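Local structure of beta-N-acetylhexosaminidase (Streptomyces plicatus, 1HP5) at residues A[163-168]-A[192-197]. The protein probably hydrolyses terminal beta-linked N-acetylhexosamine residues from glycoconjugates and oligosaccharides. Residues are numbered along the deposited sequence; the frame is centred on the assembly and turned at random.
Sequences MLDVSR and HLHLSD. With NGT (3ar,5R,6S,7R,7ar-5-hydroxymethyl-2-methyl-5,6,7,7a-tetrahydro-3ah-pyrano[3,2-D]thiazole-6,7-diol), chain F.
Arg168 and Asp197 meet beside the bound thiazoline NGT, at the C-terminal ends of two neighbouring parallel strands of the family 20 TIM barrel, joined as a beta-alpha-beta unit through helix 173-184. The Arg168 guanidinium gives NH2 to NGT O3 (2.8 Å) and NH1 to NGT O4, while the Asp197 carboxylate lies over one guanidinium face, its OD1 in a salt bridge with NH2 at 3.1 Å. Asp165 OD2 takes NH1 in the guanidinium plane, and Gln199 accepts from NE. With an alanine at Arg168, sugar O3 and O4 would probably lose these two bonds, and Asp165 and Asp197 their shared positive partner.

One layer out, His194 NE2 gives a 2.6 Å bond to the anti lone pair of Asp197 OD2, while ND1 is hydrogen-bonded to Glu250. Ser167 OG donates to His194 O from above the carbonyl plane, tying the loop after strand 159-165 to strand 190-194. Asp165 OD1 accepts from Ser167 N (an Asx turn) and Arg168 N, both from one carboxylate face. Deeper in the barrel, Leu164 N bonds His192 O. Met163 runs beside His192, its chi1 of -177° turning CG away from the backbone N and over the imidazole face, 3.4 Å from the centroid.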
loop_
_atom_site.group_PDB
_atom_site.type_symbol
_atom_site.label_atom_id
_atom_site.label_comp_id
_atom_site.label_asym_id
_atom_site.label_seq_id
_atom_site.Cartn_x
_atom_site.Cartn_y
_atom_site.Cartn_z
ATOM N N MET A 163 -0.501 -2.106 -3.293
ATOM C CA MET A 163 0.395 -2.390 -4.394
ATOM C C MET A 163 0.016 -1.534 -5.586
ATOM O O MET A 163 -1.165 -1.262 -5.814
ATOM C CB MET A 163 0.316 -3.867 -4.802
ATOM C CG MET A 163 1.299 -4.234 -5.922
ATOM S SD MET A 163 0.797 -5.651 -6.944
ATOM C CE MET A 163 -0.346 -4.827 -8.092
ATOM N N LEU A 164 1.019 -1.090 -6.331
ATOM C CA LEU A 164 0.755 -0.326 -7.538
ATOM C C LEU A 164 1.476 -1.030 -8.674
ATOM O O LEU A 164 2.677 -1.283 -8.599
ATOM C CB LEU A 164 1.259 1.119 -7.439
ATOM C CG LEU A 164 1.011 1.916 -8.735
ATOM C CD1 LEU A 164 -0.493 2.047 -8.991
ATOM C CD2 LEU A 164 1.653 3.291 -8.641
ATOM N N ASP A 165 0.725 -1.364 -9.714
ATOM C CA ASP A 165 1.272 -2.016 -10.893
ATOM C C ASP A 165 1.761 -0.908 -11.831
ATOM O O ASP A 165 0.956 -0.136 -12.357
ATOM C CB ASP A 165 0.165 -2.850 -11.560
ATOM C CG ASP A 165 0.539 -3.350 -12.945
ATOM O OD1 ASP A 165 1.696 -3.168 -13.383
ATOM O OD2 ASP A 165 -0.345 -3.939 -13.604
ATOM N N VAL A 166 3.072 -0.808 -12.020
ATOM C CA VAL A 166 3.610 0.204 -12.922
ATOM C C VAL A 166 4.154 -0.460 -14.180
ATOM O O VAL A 166 4.830 0.174 -14.996
ATOM C CB VAL A 166 4.717 1.060 -12.251
ATOM C CG1 VAL A 166 4.141 1.774 -11.013
ATOM C CG2 VAL A 166 5.908 0.192 -11.871
ATOM N N SER A 167 3.839 -1.745 -14.334
ATOM C CA SER A 167 4.283 -2.516 -15.488
ATOM C C SER A 167 3.290 -2.456 -16.649
ATOM O O SER A 167 3.694 -2.285 -17.798
ATOM C CB SER A 167 4.516 -3.975 -15.092
ATOM O OG SER A 167 5.545 -4.077 -14.119
ATOM N N ARG A 168 2.000 -2.606 -16.357
ATOM C CA ARG A 168 0.972 -2.565 -17.401
ATOM C C ARG A 168 0.929 -1.162 -17.991
ATOM O O ARG A 168 0.959 -0.988 -19.208
ATOM C CB ARG A 168 -0.378 -2.982 -16.819
ATOM C CG ARG A 168 -0.546 -4.504 -16.753
ATOM C CD ARG A 168 0.761 -5.239 -16.404
ATOM N NE ARG A 168 0.564 -6.684 -16.474
ATOM C CZ ARG A 168 -0.070 -7.397 -15.548
ATOM N NH1 ARG A 168 -0.555 -6.803 -14.465
ATOM N NH2 ARG A 168 -0.258 -8.696 -15.723
ATOM N N HIS A 192 3.969 -2.025 -2.106
ATOM C CA HIS A 192 4.399 -3.095 -2.992
ATOM C C HIS A 192 4.375 -2.538 -4.412
ATOM O O HIS A 192 3.343 -2.059 -4.870
ATOM C CB HIS A 192 3.424 -4.272 -2.834
ATOM C CG HIS A 192 3.609 -5.375 -3.830
ATOM N ND1 HIS A 192 2.697 -6.401 -3.967
ATOM C CD2 HIS A 192 4.591 -5.624 -4.729
ATOM C CE1 HIS A 192 3.110 -7.233 -4.907
ATOM N NE2 HIS A 192 4.256 -6.784 -5.385
ATOM N N LEU A 193 5.518 -2.574 -5.093
ATOM C CA LEU A 193 5.596 -2.075 -6.462
ATOM C C LEU A 193 5.858 -3.228 -7.429
ATOM O O LEU A 193 6.875 -3.924 -7.331
ATOM C CB LEU A 193 6.708 -1.029 -6.599
ATOM C CG LEU A 193 6.524 0.305 -5.860
ATOM C CD1 LEU A 193 7.778 1.152 -6.015
ATOM C CD2 LEU A 193 5.317 1.039 -6.420
ATOM N N HIS A 194 4.920 -3.427 -8.347
ATOM C CA HIS A 194 5.016 -4.479 -9.355
ATOM C C HIS A 194 5.852 -3.844 -10.461
ATOM O O HIS A 194 5.317 -3.221 -11.389
ATOM C CB HIS A 194 3.615 -4.825 -9.862
ATOM C CG HIS A 194 3.539 -6.115 -10.617
ATOM N ND1 HIS A 194 3.550 -7.344 -9.994
ATOM C CD2 HIS A 194 3.437 -6.366 -11.945
ATOM C CE1 HIS A 194 3.458 -8.297 -10.904
ATOM N NE2 HIS A 194 3.388 -7.731 -12.096
ATOM N N LEU A 195 7.167 -4.005 -10.342
ATOM C CA LEU A 195 8.125 -3.408 -11.257
ATOM C C LEU A 195 8.343 -4.069 -12.600
ATOM O O LEU A 195 9.000 -3.490 -13.463
ATOM C CB LEU A 195 9.474 -3.275 -10.555
ATOM C CG LEU A 195 9.466 -2.358 -9.332
ATOM C CD1 LEU A 195 10.800 -2.478 -8.604
ATOM C CD2 LEU A 195 9.210 -0.919 -9.774
ATOM N N SER A 196 7.820 -5.274 -12.788
ATOM C CA SER A 196 8.007 -5.940 -14.068
ATOM C C SER A 196 6.891 -6.911 -14.376
ATOM O O SER A 196 6.293 -7.502 -13.480
ATOM C CB SER A 196 9.340 -6.692 -14.099
ATOM O OG SER A 196 9.333 -7.791 -13.201
ATOM N N ASP A 197 6.613 -7.066 -15.663
ATOM C CA ASP A 197 5.590 -7.986 -16.105
ATOM C C ASP A 197 5.788 -8.227 -17.595
ATOM O O ASP A 197 6.878 -8.003 -18.121
ATOM C CB ASP A 197 4.200 -7.418 -15.806
ATOM C CG ASP A 197 3.174 -8.510 -15.573
ATOM O OD1 ASP A 197 2.712 -9.109 -16.567
ATOM O OD2 ASP A 197 2.847 -8.785 -14.398
HETATM C C1 NGT F . -4.003 -11.480 -11.442
HETATM C C2 NGT F . -2.625 -11.523 -12.168
HETATM C C3 NGT F . -2.179 -10.098 -12.644
HETATM C C4 NGT F . -3.336 -9.279 -13.242
HETATM C C5 NGT F . -4.519 -9.226 -12.252
HETATM C C6 NGT F . -5.728 -8.453 -12.773
HETATM C C7 NGT F . -1.949 -11.866 -10.013
HETATM C C8 NGT F . -1.111 -12.258 -8.819
HETATM N N2 NGT F . -1.644 -12.045 -11.226
HETATM S S1 NGT F . -3.510 -11.108 -9.688
HETATM O O3 NGT F . -1.120 -10.217 -13.582
HETATM O O4 NGT F . -2.877 -7.969 -13.527
HETATM O O5 NGT F . -4.971 -10.597 -11.927
HETATM O O6 NGT F . -6.711 -8.298 -11.750
#